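Local coordinates for hydrolase, haloacid dehalogenase-like family (Chlorobaculum tepidum, PDB 2HCF), which binds magnesium and probably acts as a hydrolase of the haloacid dehalogenase-like family, at residues A[7-10]-A[14-17]; A[100-105]-A[134-139]; A[20-25]-A[77-82]; A[117-120]-A[126-129]. All coordinates share one frame; numbering follows the deposited sequence.

Interaction 1 of 4, residues A[7-10]-A[14-17]. With MG (magnesium ion), chain B.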
loop_
_atom_site.group_PDB
_atom_site.type_symbol
_atom_site.label_atom_id
_atom_site.label_comp_id
_atom_site.label_asym_id
_atom_site.label_seq_id
_atom_site.Cartn_x
_atom_site.Cartn_y
_atom_site.Cartn_z
ATOM N N VAL A 7 -3.381 -12.405 4.753
ATOM C CA VAL A 7 -2.206 -11.864 4.124
ATOM C C VAL A 7 -2.503 -10.495 3.475
ATOM O O VAL A 7 -3.274 -10.399 2.514
ATOM C CB VAL A 7 -1.659 -12.839 3.055
ATOM C CG1 VAL A 7 -0.298 -12.369 2.581
ATOM C CG2 VAL A 7 -1.562 -14.250 3.619
ATOM N N LEU A 8 -1.813 -9.477 3.965
ATOM C CA LEU A 8 -2.052 -8.091 3.578
ATOM C C LEU A 8 -0.822 -7.535 2.856
ATOM O O LEU A 8 0.290 -7.564 3.372
ATOM C CB LEU A 8 -2.399 -7.263 4.822
ATOM C CG LEU A 8 -3.628 -7.699 5.627
ATOM C CD1 LEU A 8 -3.697 -6.907 6.914
ATOM C CD2 LEU A 8 -4.911 -7.543 4.834
ATOM N N PHE A 9 -1.046 -7.021 1.658
ATOM C CA PHE A 9 -0.005 -6.534 0.754
ATOM C C PHE A 9 -0.119 -5.032 0.557
ATOM O O PHE A 9 -1.229 -4.488 0.273
ATOM C CB PHE A 9 -0.191 -7.137 -0.640
ATOM C CG PHE A 9 0.387 -8.531 -0.817
ATOM C CD1 PHE A 9 1.711 -8.696 -1.215
ATOM C CD2 PHE A 9 -0.416 -9.670 -0.690
ATOM C CE1 PHE A 9 2.238 -9.964 -1.414
ATOM C CE2 PHE A 9 0.103 -10.926 -0.881
ATOM C CZ PHE A 9 1.439 -11.072 -1.247
ATOM N N ASP A 10 1.027 -4.376 0.707
ATOM C CA ASP A 10 1.299 -3.041 0.154
ATOM C C ASP A 10 1.348 -3.081 -1.376
ATOM O O ASP A 10 1.577 -4.128 -1.927
ATOM C CB ASP A 10 2.646 -2.603 0.706
ATOM C CG ASP A 10 3.056 -1.225 0.225
ATOM O OD1 ASP A 10 2.304 -0.284 0.548
ATOM O OD2 ASP A 10 4.129 -1.106 -0.432
ATOM N N THR A 14 6.240 -3.010 -3.793
ATOM C CA THR A 14 5.981 -4.358 -3.319
ATOM C C THR A 14 5.348 -5.213 -4.418
ATOM O O THR A 14 5.880 -6.268 -4.788
ATOM C CB THR A 14 5.053 -4.332 -2.100
ATOM O OG1 THR A 14 5.647 -3.548 -1.045
ATOM C CG2 THR A 14 4.782 -5.728 -1.571
ATOM N N LEU A 15 4.217 -4.762 -4.936
ATOM C CA LEU A 15 3.599 -5.458 -6.096
ATOM C C LEU A 15 3.984 -4.850 -7.428
ATOM O O LEU A 15 4.095 -5.544 -8.433
ATOM C CB LEU A 15 2.084 -5.429 -5.965
ATOM C CG LEU A 15 1.487 -6.053 -4.698
ATOM C CD1 LEU A 15 -0.039 -5.801 -4.672
ATOM C CD2 LEU A 15 1.784 -7.539 -4.677
ATOM N N LEU A 16 4.118 -3.540 -7.453
ATOM C CA LEU A 16 4.370 -2.835 -8.698
ATOM C C LEU A 16 5.012 -1.497 -8.409
ATOM O O LEU A 16 5.124 -1.088 -7.230
ATOM C CB LEU A 16 3.066 -2.655 -9.482
ATOM C CG LEU A 16 1.885 -1.921 -8.780
ATOM C CD1 LEU A 16 2.025 -0.394 -8.805
ATOM C CD2 LEU A 16 0.567 -2.314 -9.496
ATOM N N LYS A 17 5.457 -0.860 -9.497
ATOM C CA LYS A 17 5.923 0.524 -9.507
ATOM C C LYS A 17 5.247 1.286 -10.605
ATOM O O LYS A 17 4.814 0.702 -11.608
ATOM C CB LYS A 17 7.426 0.612 -9.720
ATOM C CG LYS A 17 8.188 0.093 -8.511
ATOM C CD LYS A 17 9.669 0.185 -8.690
ATOM C CE LYS A 17 10.352 -0.403 -7.446
ATOM N NZ LYS A 17 11.836 -0.407 -7.531
HETATM MG MG MG B . 5.403 0.480 -0.547
HETATM O O HOH W 1 3.889 1.954 -0.758
HETATM O O HOH W 2 6.955 2.005 -1.099
HETATM O O HOH W 3 5.098 0.813 1.474
#
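Thr14 reaches back to Asp10 across the short loop that follows strand 5-9, where a magnesium ion sits. The pair is consistent with the DxDx(T/V) motif of the haloacid dehalogenase (HAD) family, at the end of a strand in the middle of the parallel sheet. Asp10 CB lies 3.6 Å from Thr14 OG1, and CG stands anti to the backbone N (chi1 -180°), which carries the carboxylate out to the metal. There the two oxygens part company. Asp10 OD2 binds magnesium at 2.0 Å and also accepts the Thr14 hydroxyl at 2.9 Å from OG1, through the lone pair directed away from OD1. Asp10 OD1 takes a bond from metal-bound water 1 at 3.0 Å and a salt bridge from Arg149. Asp12 O, Asp178 OD1 and three waters complete the metal's shell. Behind this polar end the contact becomes apolar: Leu15 CD2 comes within 3.7 Å of Phe9 CD1, the two side chains crossing at about a right angle, and Leu15 CG rests 3.4 Å from Asp10 O, a buried carbonyl oxygen with no polar partner in the model. Thr14 CG2 meets the Phe9 ring at its edge. A valine in place of Thr14 would probably keep that apolar touch but leave Asp10 OD2 without its hydroxyl donor and the carboxylate less firmly fixed in rotation. With metal and hydroxyl on one oxygen, and a water and an arginine on the other, the carboxylate's orientation is set at both ends, as suits the metal-binding aspartate of this family.

Interaction 2 of 4, residues A[100-105]-A[134-139]; sequences ELLDAL and DHYFPF
Tyr136 lays its ring against Leu102, so that the loop before strand 140-141 packs on helix 98-106, one of the helices flanking the parallel sheet of this Rossmann-like HAD core. These two residues have most of the buried surface, with Phe137 adding a smaller share. Leu102 CB sits almost exactly above the middle of the tyrosine ring, 3.7 Å from its centroid and 3° off the normal: a CH-pi contact straight onto the face. On the opposite face lies His135 CE1, 3.3 Å above the ring plane of Tyr136, which leaves the phenol sandwiched between an aliphatic carbon of the helix and the imidazole of its own neighbour in sequence. Farther along the leucine, CG is anti to the carbonyl carbon (chi1 -69°), and the two methyls are carried past the tyrosine toward Phe137. Leu102 CD1 spans both rings, touching Tyr136 CD2 at 3.7 Å and Phe137 CZ at 3.8 Å, whereas CD2 is turned to Phe137 alone of the two. Asp134 to Phe137 form a type I beta turn, closed by Phe137 N bonding to Asp134 O at 3.0 Å, and Tyr136 and Phe137, its last two residues, both meet Leu102. Arg125 ties the turn down from helix 121-129, with a salt bridge to Asp134 and a hydrogen bond to Phe137 O. Inward, Phe9 of the central strand touches both Leu102 and Phe137, joining this packing to the core of the sheet. The leucine and phenylalanine side chains cross at about a right angle, with Leu102 CD2 3.7 Å from Phe137 CZ.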
loop_
_atom_site.group_PDB
_atom_site.type_symbol
_atom_site.label_atom_id
_atom_site.label_comp_id
_atom_site.label_asym_id
_atom_site.label_seq_id
_atom_site.Cartn_x
_atom_site.Cartn_y
_atom_site.Cartn_z
ATOM N N GLU A 100 2.673 -14.718 -10.163
ATOM C CA GLU A 100 2.870 -16.100 -9.741
ATOM C C GLU A 100 2.537 -16.278 -8.257
ATOM O O GLU A 100 1.889 -17.241 -7.880
ATOM C CB GLU A 100 4.314 -16.536 -9.997
ATOM C CG GLU A 100 4.737 -16.556 -11.479
ATOM C CD GLU A 100 5.092 -15.175 -12.070
ATOM O OE1 GLU A 100 5.107 -14.135 -11.349
ATOM O OE2 GLU A 100 5.348 -15.135 -13.295
ATOM N N LEU A 101 2.947 -15.317 -7.443
ATOM C CA LEU A 101 2.753 -15.401 -6.004
ATOM C C LEU A 101 1.271 -15.229 -5.652
ATOM O O LEU A 101 0.726 -15.930 -4.798
ATOM C CB LEU A 101 3.582 -14.321 -5.296
ATOM C CG LEU A 101 3.447 -14.229 -3.772
ATOM C CD1 LEU A 101 3.794 -15.552 -3.098
ATOM C CD2 LEU A 101 4.293 -13.093 -3.195
ATOM N N LEU A 102 0.623 -14.270 -6.302
ATOM C CA LEU A 102 -0.775 -13.988 -6.049
ATOM C C LEU A 102 -1.649 -15.157 -6.517
ATOM O O LEU A 102 -2.584 -15.518 -5.832
ATOM C CB LEU A 102 -1.180 -12.670 -6.708
ATOM C CG LEU A 102 -0.582 -11.395 -6.088
ATOM C CD1 LEU A 102 -1.067 -10.149 -6.770
ATOM C CD2 LEU A 102 -0.867 -11.286 -4.610
ATOM N N ASP A 103 -1.330 -15.769 -7.654
ATOM C CA ASP A 103 -2.012 -16.996 -8.068
ATOM C C ASP A 103 -1.893 -18.119 -7.037
ATOM O O ASP A 103 -2.867 -18.817 -6.785
ATOM C CB ASP A 103 -1.409 -17.536 -9.353
ATOM C CG ASP A 103 -1.862 -16.796 -10.557
ATOM O OD1 ASP A 103 -2.821 -16.002 -10.422
ATOM O OD2 ASP A 103 -1.264 -17.014 -11.647
ATOM N N ALA A 104 -0.684 -18.317 -6.516
ATOM C CA ALA A 104 -0.402 -19.361 -5.536
ATOM C C ALA A 104 -1.197 -19.155 -4.249
ATOM O O ALA A 104 -1.670 -20.119 -3.655
ATOM C CB ALA A 104 1.095 -19.413 -5.228
ATOM N N LEU A 105 -1.332 -17.900 -3.811
ATOM C CA LEU A 105 -2.068 -17.576 -2.603
ATOM C C LEU A 105 -3.575 -17.633 -2.769
ATOM O O LEU A 105 -4.293 -18.134 -1.894
ATOM C CB LEU A 105 -1.670 -16.180 -2.106
ATOM C CG LEU A 105 -0.258 -16.124 -1.550
ATOM C CD1 LEU A 105 0.187 -14.683 -1.465
ATOM C CD2 LEU A 105 -0.155 -16.817 -0.166
ATOM N N ASP A 134 -5.868 -6.671 -9.842
ATOM C CA ASP A 134 -6.804 -6.122 -8.838
ATOM C C ASP A 134 -7.760 -7.201 -8.334
ATOM O O ASP A 134 -8.161 -7.203 -7.154
ATOM C CB ASP A 134 -7.578 -4.945 -9.447
ATOM C CG ASP A 134 -8.620 -4.355 -8.501
ATOM O OD1 ASP A 134 -8.228 -3.795 -7.467
ATOM O OD2 ASP A 134 -9.830 -4.440 -8.793
ATOM N N HIS A 135 -8.155 -8.093 -9.248
ATOM C CA HIS A 135 -9.139 -9.156 -8.994
ATOM C C HIS A 135 -8.744 -10.077 -7.802
ATOM O O HIS A 135 -9.612 -10.680 -7.142
ATOM C CB HIS A 135 -9.393 -9.938 -10.300
ATOM C CG HIS A 135 -8.209 -10.727 -10.761
ATOM N ND1 HIS A 135 -7.936 -11.989 -10.284
ATOM C CD2 HIS A 135 -7.191 -10.411 -11.600
ATOM C CE1 HIS A 135 -6.805 -12.421 -10.812
ATOM N NE2 HIS A 135 -6.322 -11.472 -11.597
ATOM N N TYR A 136 -7.460 -10.134 -7.469
ATOM C CA TYR A 136 -7.007 -10.941 -6.342
ATOM C C TYR A 136 -7.423 -10.397 -4.958
ATOM O O TYR A 136 -7.359 -11.119 -3.961
ATOM C CB TYR A 136 -5.475 -11.046 -6.330
ATOM C CG TYR A 136 -4.883 -11.795 -7.474
ATOM C CD1 TYR A 136 -4.993 -13.184 -7.562
ATOM C CD2 TYR A 136 -4.207 -11.120 -8.492
ATOM C CE1 TYR A 136 -4.450 -13.865 -8.641
ATOM C CE2 TYR A 136 -3.659 -11.795 -9.552
ATOM C CZ TYR A 136 -3.774 -13.152 -9.626
ATOM O OH TYR A 136 -3.232 -13.789 -10.718
ATOM N N PHE A 137 -7.800 -9.133 -4.876
ATOM C CA PHE A 137 -7.939 -8.464 -3.581
ATOM C C PHE A 137 -9.395 -8.036 -3.273
ATOM O O PHE A 137 -9.853 -6.982 -3.717
ATOM C CB PHE A 137 -7.022 -7.262 -3.543
ATOM C CG PHE A 137 -5.574 -7.611 -3.705
ATOM C CD1 PHE A 137 -4.852 -8.124 -2.636
ATOM C CD2 PHE A 137 -4.935 -7.431 -4.925
ATOM C CE1 PHE A 137 -3.515 -8.448 -2.779
ATOM C CE2 PHE A 137 -3.601 -7.752 -5.087
ATOM C CZ PHE A 137 -2.877 -8.253 -3.998
ATOM N N PRO A 138 -10.124 -8.854 -2.495
ATOM C CA PRO A 138 -11.525 -8.582 -2.226
ATOM C C PRO A 138 -11.800 -7.426 -1.257
ATOM O O PRO A 138 -12.931 -6.976 -1.178
ATOM C CB PRO A 138 -12.019 -9.929 -1.655
ATOM C CG PRO A 138 -10.837 -10.478 -0.972
ATOM C CD PRO A 138 -9.657 -10.062 -1.798
ATOM N N PHE A 139 -10.791 -6.961 -0.503
ATOM C CA PHE A 139 -10.993 -5.880 0.450
ATOM C C PHE A 139 -9.646 -5.292 0.793
ATOM O O PHE A 139 -8.616 -5.833 0.375
ATOM C CB PHE A 139 -11.663 -6.399 1.749
ATOM C CG PHE A 139 -10.705 -7.040 2.705
ATOM C CD1 PHE A 139 -10.111 -8.231 2.397
ATOM C CD2 PHE A 139 -10.348 -6.414 3.889
ATOM C CE1 PHE A 139 -9.197 -8.814 3.245
ATOM C CE2 PHE A 139 -9.428 -6.997 4.739
ATOM C CZ PHE A 139 -8.864 -8.178 4.431
#

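Interaction 3 of 4, residues A[20-25]-A[77-82]; sequences SMNRRV and ETYIAL
Asn22 and Tyr79 provide the polar link between two helices that otherwise meet through apolar groups. The amide nitrogen Asn22 ND2 donates to Tyr79 OH over 2.9 Å, with an N-H...O angle of 164°. The phenol oxygen lies in the amide plane, and the amide and ring are themselves nearly coplanar, so the nitrogen arrives at the edge of the ring. Asn22 CG stands anti to the backbone N (chi1 -159°), swinging the amide out toward the tyrosine, while its other end, OD1, accepts a bond from Lys127 of helix 121-129. One amide is thus gripped from both ends, which fixes its flip. This pairing belongs to the helical cap of the HAD enzyme, where helix 21-34, which follows strand 16-18, packs on helix 65-86. The short segments 21-25 and 77-82 run at 141° to each other, nearer antiparallel than perpendicular, with their axes 10.3 Å apart. The apolar contacts centre on Val25, whose CG1 does the touching. Val25 CG1 lies 3.7 Å from Tyr79 CD1, the two side chains crossing at about a right angle, and 3.8 Å from Leu82 CB. The same Val25 methyl also rests on the backbone of the facing helix, 3.6 Å from Tyr79 O. A phenylalanine in place of Tyr79 would probably keep the packing on Val25 but leave Asn22 ND2 without this acceptor and the amide freer to turn. Around the pair, Phe83 packs against both Asn22 and Val25, and Phe120, from the loop before helix 121-129, touches Tyr79.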
loop_
_atom_site.group_PDB
_atom_site.type_symbol
_atom_site.label_atom_id
_atom_site.label_comp_id
_atom_site.label_asym_id
_atom_site.label_seq_id
_atom_site.Cartn_x
_atom_site.Cartn_y
_atom_site.Cartn_z
ATOM N N SER A 20 7.044 8.173 -13.178
ATOM C CA SER A 20 7.121 9.509 -12.499
ATOM C C SER A 20 5.932 10.464 -12.738
ATOM O O SER A 20 5.761 11.452 -12.016
ATOM C CB SER A 20 8.403 10.241 -12.930
ATOM O OG SER A 20 8.370 10.511 -14.331
HETATM N N MSE A 21 5.144 10.188 -13.766
HETATM C CA MSE A 21 3.852 10.850 -13.956
HETATM C C MSE A 21 2.953 10.861 -12.700
HETATM O O MSE A 21 2.174 11.787 -12.507
HETATM C CB MSE A 21 3.109 10.208 -15.138
HETATM C CG MSE A 21 2.765 8.733 -14.966
HETATM SE SE MSE A 21 1.087 8.386 -14.016
HETATM C CE MSE A 21 -0.126 9.159 -15.205
ATOM N N ASN A 22 3.064 9.852 -11.841
ATOM C CA ASN A 22 2.250 9.815 -10.618
ATOM C C ASN A 22 2.444 11.090 -9.791
ATOM O O ASN A 22 1.482 11.710 -9.343
ATOM C CB ASN A 22 2.591 8.564 -9.789
ATOM C CG ASN A 22 1.481 8.167 -8.785
ATOM O OD1 ASN A 22 1.557 7.097 -8.167
ATOM N ND2 ASN A 22 0.479 9.018 -8.607
ATOM N N ARG A 23 3.704 11.480 -9.617
ATOM C CA ARG A 23 4.055 12.687 -8.843
ATOM C C ARG A 23 3.498 13.936 -9.529
ATOM O O ARG A 23 3.043 14.865 -8.878
ATOM C CB ARG A 23 5.587 12.757 -8.636
ATOM C CG ARG A 23 6.164 14.136 -8.385
ATOM N N ARG A 24 3.486 13.924 -10.846
ATOM C CA ARG A 24 3.000 15.056 -11.602
ATOM C C ARG A 24 1.478 15.159 -11.648
ATOM O O ARG A 24 0.951 16.250 -11.701
ATOM C CB ARG A 24 3.596 15.029 -12.993
ATOM C CG ARG A 24 5.147 15.136 -12.936
ATOM C CD ARG A 24 5.774 15.459 -14.319
ATOM N NE ARG A 24 5.298 14.525 -15.352
ATOM C CZ ARG A 24 5.840 13.335 -15.610
ATOM N NH1 ARG A 24 6.908 12.907 -14.939
ATOM N NH2 ARG A 24 5.307 12.565 -16.553
ATOM N N VAL A 25 0.787 14.019 -11.638
ATOM C CA VAL A 25 -0.664 13.978 -11.456
ATOM C C VAL A 25 -1.065 14.615 -10.134
ATOM O O VAL A 25 -1.990 15.415 -10.074
ATOM C CB VAL A 25 -1.187 12.510 -11.509
ATOM C CG1 VAL A 25 -2.637 12.410 -10.999
ATOM C CG2 VAL A 25 -1.078 11.952 -12.900
ATOM N N GLU A 77 -10.392 13.884 -4.877
ATOM C CA GLU A 77 -11.181 13.500 -6.043
ATOM C C GLU A 77 -10.520 13.924 -7.357
ATOM O O GLU A 77 -10.582 13.202 -8.345
ATOM C CB GLU A 77 -12.585 14.120 -5.963
ATOM N N THR A 78 -9.922 15.110 -7.363
ATOM C CA THR A 78 -9.241 15.632 -8.550
ATOM C C THR A 78 -8.023 14.749 -8.892
ATOM O O THR A 78 -7.855 14.348 -10.044
ATOM C CB THR A 78 -8.840 17.130 -8.343
ATOM O OG1 THR A 78 -10.016 17.913 -8.075
ATOM C CG2 THR A 78 -8.109 17.704 -9.577
ATOM N N TYR A 79 -7.232 14.408 -7.875
ATOM C CA TYR A 79 -6.071 13.516 -8.030
ATOM C C TYR A 79 -6.488 12.152 -8.621
ATOM O O TYR A 79 -5.919 11.683 -9.607
ATOM C CB TYR A 79 -5.362 13.332 -6.670
ATOM C CG TYR A 79 -4.411 12.151 -6.676
ATOM C CD1 TYR A 79 -3.245 12.192 -7.404
ATOM C CD2 TYR A 79 -4.722 10.982 -5.996
ATOM C CE1 TYR A 79 -2.383 11.102 -7.454
ATOM C CE2 TYR A 79 -3.873 9.890 -6.030
ATOM C CZ TYR A 79 -2.706 9.957 -6.769
ATOM O OH TYR A 79 -1.853 8.888 -6.825
ATOM N N ILE A 80 -7.515 11.547 -8.030
ATOM C CA ILE A 80 -7.984 10.238 -8.470
ATOM C C ILE A 80 -8.443 10.287 -9.926
ATOM O O ILE A 80 -8.070 9.428 -10.737
ATOM C CB ILE A 80 -9.135 9.714 -7.548
ATOM C CG1 ILE A 80 -8.582 9.394 -6.164
ATOM C CG2 ILE A 80 -9.815 8.514 -8.159
ATOM C CD1 ILE A 80 -9.619 9.250 -5.072
ATOM N N ALA A 81 -9.266 11.277 -10.250
ATOM C CA ALA A 81 -9.808 11.407 -11.590
ATOM C C ALA A 81 -8.694 11.637 -12.603
ATOM O O ALA A 81 -8.665 11.016 -13.674
ATOM C CB ALA A 81 -10.800 12.554 -11.641
ATOM N N LEU A 82 -7.742 12.495 -12.244
ATOM C CA LEU A 82 -6.613 12.785 -13.144
ATOM C C LEU A 82 -5.722 11.557 -13.344
ATOM O O LEU A 82 -5.271 11.297 -14.463
ATOM C CB LEU A 82 -5.792 13.926 -12.576
ATOM C CG LEU A 82 -5.202 14.922 -13.554
ATOM C CD1 LEU A 82 -6.217 15.366 -14.620
ATOM C CD2 LEU A 82 -4.682 16.109 -12.732
#

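Interaction 4 of 4, residues A[117-120]-A[126-129]; sequences TGNF and HKLK
A single polar bond between two buried side chains makes up this contact: Lys127 NZ donates to Asn119 OD1 at 2.7 Å, and little else of the two segments meets. The side chains approach from opposite directions, the lysine rising from helix 121-129 and the asparagine coming from the loop that leads into that same helix. Beyond CG the lysine is fully extended, its last torsion at -178°, and this straight reach is what delivers the ammonium to the amide. Lys127 NZ lies in the carbonyl plane on a lone pair of Asn119 OD1, with a C=O...N angle of 132°, and Lys127 CE follows at 3.3 Å from the same oxygen. At the other end of the amide, Asn119 ND2 bonds to Asp12 OD1, while Lys127 NZ, besides its bond to the cap, forms a salt bridge with Asp12 OD2. The loop is braced from within by an ST turn, Asn119 N giving its hydrogen to Thr117 OG1 at 3.0 Å. Thr117 is the first residue after strand 111-116, a position consistent with the family's Thr/Ser motif at that strand end. Lysine and asparagine each take one carboxylate oxygen of Asp12, the residue whose backbone oxygen binds magnesium, and this two-sided hold is likely to fix the carboxylate's rotation.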
loop_
_atom_site.group_PDB
_atom_site.type_symbol
_atom_site.label_atom_id
_atom_site.label_comp_id
_atom_site.label_asym_id
_atom_site.label_seq_id
_atom_site.Cartn_x
_atom_site.Cartn_y
_atom_site.Cartn_z
ATOM N N THR A 117 -2.503 -0.327 2.225
ATOM C CA THR A 117 -1.762 0.563 1.352
ATOM C C THR A 117 -1.916 2.042 1.646
ATOM O O THR A 117 -2.925 2.466 2.218
ATOM C CB THR A 117 -2.160 0.256 -0.109
ATOM O OG1 THR A 117 -1.554 1.190 -0.992
ATOM C CG2 THR A 117 -3.657 0.234 -0.264
ATOM N N GLY A 118 -0.897 2.822 1.258
ATOM C CA GLY A 118 -0.929 4.290 1.382
ATOM C C GLY A 118 -1.737 4.941 0.270
ATOM O O GLY A 118 -2.026 6.138 0.320
ATOM N N ASN A 119 -2.074 4.181 -0.772
ATOM C CA ASN A 119 -2.946 4.691 -1.824
ATOM C C ASN A 119 -4.398 4.897 -1.336
ATOM O O ASN A 119 -4.916 4.099 -0.540
ATOM C CB ASN A 119 -2.993 3.705 -3.013
ATOM C CG ASN A 119 -1.698 3.651 -3.814
ATOM O OD1 ASN A 119 -1.483 4.489 -4.707
ATOM N ND2 ASN A 119 -0.871 2.610 -3.570
ATOM N N PHE A 120 -5.057 5.954 -1.829
ATOM C CA PHE A 120 -6.503 6.012 -1.832
ATOM C C PHE A 120 -6.944 4.759 -2.596
ATOM O O PHE A 120 -6.251 4.299 -3.514
ATOM C CB PHE A 120 -7.037 7.272 -2.550
ATOM C CG PHE A 120 -6.661 8.583 -1.887
ATOM C CD1 PHE A 120 -7.019 8.848 -0.572
ATOM C CD2 PHE A 120 -5.996 9.575 -2.605
ATOM C CE1 PHE A 120 -6.670 10.074 0.041
ATOM C CE2 PHE A 120 -5.668 10.780 -2.011
ATOM C CZ PHE A 120 -5.996 11.025 -0.682
ATOM N N HIS A 126 -6.749 1.268 -9.294
ATOM C CA HIS A 126 -6.500 1.538 -10.720
ATOM C C HIS A 126 -5.069 1.103 -11.100
ATOM O O HIS A 126 -4.839 0.502 -12.140
ATOM C CB HIS A 126 -6.685 3.009 -11.072
ATOM C CG HIS A 126 -6.664 3.263 -12.549
ATOM N ND1 HIS A 126 -7.607 2.730 -13.405
ATOM C CD2 HIS A 126 -5.797 3.951 -13.318
ATOM C CE1 HIS A 126 -7.325 3.109 -14.636
ATOM N NE2 HIS A 126 -6.232 3.849 -14.613
ATOM N N LYS A 127 -4.108 1.378 -10.233
ATOM C CA LYS A 127 -2.767 0.859 -10.479
ATOM C C LYS A 127 -2.749 -0.701 -10.647
ATOM O O LYS A 127 -1.976 -1.246 -11.433
ATOM C CB LYS A 127 -1.855 1.242 -9.295
ATOM C CG LYS A 127 -1.484 2.711 -9.194
ATOM C CD LYS A 127 -0.640 3.016 -7.910
ATOM C CE LYS A 127 -0.338 4.481 -7.766
ATOM N NZ LYS A 127 0.533 4.722 -6.518
ATOM N N LEU A 128 -3.526 -1.411 -9.827
ATOM C CA LEU A 128 -3.548 -2.876 -9.816
ATOM C C LEU A 128 -4.314 -3.392 -11.039
ATOM O O LEU A 128 -3.971 -4.424 -11.623
ATOM C CB LEU A 128 -4.223 -3.396 -8.530
ATOM C CG LEU A 128 -3.582 -3.089 -7.162
ATOM C CD1 LEU A 128 -4.589 -3.543 -6.150
ATOM C CD2 LEU A 128 -2.302 -3.797 -6.990
ATOM N N LYS A 129 -5.325 -2.642 -11.452
ATOM C CA LYS A 129 -6.158 -3.017 -12.622
ATOM C C LYS A 129 -5.435 -2.958 -13.976
ATOM O O LYS A 129 -5.737 -3.749 -14.945
ATOM C CB LYS A 129 -7.367 -2.075 -12.706
ATOM C CG LYS A 129 -8.573 -2.454 -11.844
ATOM C CD LYS A 129 -9.807 -1.613 -12.193
ATOM C CE LYS A 129 -10.875 -1.630 -11.056
ATOM N NZ LYS A 129 -12.090 -2.459 -11.383
#

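In the fold
Interaction 1 places Asp10 on the magnesium. From that ion the side chain of Asn119 in interaction 4 is about 7 Å away, that of Asn22 in interaction 3 about 11 Å and that of Phe137 in interaction 2 about 13 Å, nearest atoms in each case. The helix of interaction 4 also packs on the loop of interaction 1, Leu128 CD2 lying 3.8 Å from Leu15 CD1. Interaction 2 packs against Phe9 of strand 5-9: Leu105 CD1 is 3.8 Å from Phe9 CE2. Interaction 3 belongs to the cap, its centre about 20 Å from that of interaction 1, yet Asn22 OD1 meets Lys127 NZ at 3.1 Å, joining cap to core beside Asp12. Interactions 2 and 3 do not touch.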